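Local coordinates for iron aquisition yersiniabactin synthesis enzyme, YbtT (Escherichia coli, PDB 6BA9), which acts as a low-specificity type II thioesterase that maintains production of the metallophore yersiniabactin, probably by hydrolysing thioesters on its assembly line, at residues Met19-Gly24 / Leu43-Trp48. The protein carries 1 engineered substitution. Sequence-based numbering, arbitrary orientation.
Sequences MCPFAG and LSLVTW
With CG set opposite the carbonyl carbon and beside the backbone N (chi1 -60°), the W48 side chain, in the loop just after strand 42-46, points toward segment 19-24 and lays one indole face against the P21 ring. The proline, arriving from the opposite direction, places CG 3.9 Å from the centroid of the five-membered ring, a CH-pi contact, while P21 CD lies 3.6 Å from W48 CZ2. At the rim of the same indole, W48 CZ2 comes within 3.3 Å of the carbonyl oxygen P21 O. W48 NE1 stays 3.6 Å from F22 O, near the ring plane, yet this buried N-H has no hydrogen-bonding partner in the model. C20 CB meets W48 CH2 obliquely, and SG turns on to V46, which holds CG1 anti to the backbone N (chi1 -179°) and so has CG2 beside that N, facing C20 SG. The V46 and C20 side chains both pack against L70 of helix 63-77.

Behind this cluster the two strands run parallel, bridged at M19 and L45. M19 grips its neighbour on both sides of L45: its N donates to S44 O at 2.9 Å, and its O accepts from V46 N at 2.9 Å, both bonds nearly straight. M19 and L45 share a face of the sheet, where M19 CG approaches L45 CD1 at 4.1 Å. Beyond them, strand 3-7 flanks 42-46 and strand 84-89 flanks 16-20, so the pair lies inside the sheet. Strand 16-20, helix 31-34 and strand 42-46 form a beta-alpha-beta crossover, and the 1-3-2-4-5-6-7 strand order is that of the alpha/beta-hydrolase fold to which this thioesterase belongs.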
# COMPACT_ATOMS: atom_id res chain seq x y z
N MET A 19 -3.85 -5.43 3.08
CA MET A 19 -3.51 -4.04 2.84
C MET A 19 -2.03 -3.78 3.10
O MET A 19 -1.54 -4.03 4.21
CB MET A 19 -4.33 -3.13 3.76
CG MET A 19 -3.98 -1.66 3.64
SD MET A 19 -4.51 -0.97 2.08
CE MET A 19 -3.95 0.71 2.28
N CYS A 20 -1.35 -3.17 2.13
CA CYS A 20 0.03 -2.74 2.24
C CYS A 20 0.08 -1.25 2.60
O CYS A 20 -0.55 -0.43 1.91
CB CYS A 20 0.74 -2.96 0.90
SG CYS A 20 0.89 -4.71 0.47
N PRO A 21 0.80 -0.87 3.65
CA PRO A 21 0.76 0.52 4.11
C PRO A 21 1.69 1.44 3.32
O PRO A 21 2.53 1.02 2.52
CB PRO A 21 1.22 0.38 5.57
CG PRO A 21 2.18 -0.74 5.53
CD PRO A 21 1.55 -1.73 4.57
N PHE A 22 1.53 2.74 3.58
CA PHE A 22 2.39 3.77 3.03
C PHE A 22 3.75 3.78 3.75
O PHE A 22 3.96 3.12 4.77
CB PHE A 22 1.69 5.13 3.13
CG PHE A 22 1.06 5.39 4.48
CD1 PHE A 22 -0.29 5.18 4.69
CD2 PHE A 22 1.85 5.82 5.54
CE1 PHE A 22 -0.86 5.41 5.94
CE2 PHE A 22 1.27 6.05 6.80
CZ PHE A 22 -0.07 5.84 6.99
N ALA A 23 4.68 4.54 3.18
CA ALA A 23 6.01 4.67 3.77
C ALA A 23 5.90 5.31 5.15
O ALA A 23 5.17 6.28 5.34
CB ALA A 23 6.90 5.54 2.88
N GLY A 24 6.62 4.73 6.11
CA GLY A 24 6.49 5.13 7.49
C GLY A 24 5.27 4.57 8.17
O GLY A 24 5.07 4.84 9.37
N LEU A 43 -9.72 -8.85 6.94
CA LEU A 43 -8.81 -7.77 6.61
C LEU A 43 -7.53 -7.95 7.40
O LEU A 43 -7.56 -8.07 8.64
CB LEU A 43 -9.40 -6.41 6.97
CG LEU A 43 -8.49 -5.18 6.81
CD1 LEU A 43 -8.08 -4.95 5.35
CD2 LEU A 43 -9.20 -3.93 7.33
N SER A 44 -6.40 -7.95 6.70
CA SER A 44 -5.09 -8.00 7.34
C SER A 44 -4.24 -6.85 6.85
O SER A 44 -4.42 -6.36 5.72
CB SER A 44 -4.40 -9.32 7.05
OG SER A 44 -5.16 -10.43 7.53
N LEU A 45 -3.32 -6.42 7.71
CA LEU A 45 -2.38 -5.34 7.42
C LEU A 45 -0.97 -5.93 7.36
O LEU A 45 -0.58 -6.74 8.21
CB LEU A 45 -2.43 -4.28 8.54
CG LEU A 45 -1.53 -3.06 8.36
CD1 LEU A 45 -1.98 -2.18 7.22
CD2 LEU A 45 -1.47 -2.27 9.68
N VAL A 46 -0.22 -5.51 6.35
CA VAL A 46 1.17 -5.94 6.17
C VAL A 46 2.08 -5.04 6.98
O VAL A 46 1.97 -3.81 6.92
CB VAL A 46 1.55 -5.91 4.68
CG1 VAL A 46 2.97 -6.39 4.48
CG2 VAL A 46 0.60 -6.75 3.86
N THR A 47 3.00 -5.64 7.74
CA THR A 47 4.01 -4.92 8.51
C THR A 47 5.32 -4.91 7.74
O THR A 47 5.83 -5.97 7.37
CB THR A 47 4.27 -5.64 9.83
OG1 THR A 47 3.05 -5.88 10.52
CG2 THR A 47 5.20 -4.84 10.71
N TRP A 48 5.89 -3.73 7.53
CA TRP A 48 7.23 -3.65 6.97
C TRP A 48 8.26 -4.04 8.03
O TRP A 48 8.18 -3.59 9.18
CB TRP A 48 7.53 -2.24 6.48
CG TRP A 48 6.64 -1.64 5.41
CD1 TRP A 48 6.37 -0.31 5.26
CD2 TRP A 48 5.95 -2.31 4.33
NE1 TRP A 48 5.56 -0.10 4.17
CE2 TRP A 48 5.28 -1.30 3.59
CE3 TRP A 48 5.82 -3.64 3.92
CZ2 TRP A 48 4.50 -1.58 2.47
CZ3 TRP A 48 5.04 -3.91 2.80
CH2 TRP A 48 4.39 -2.87 2.09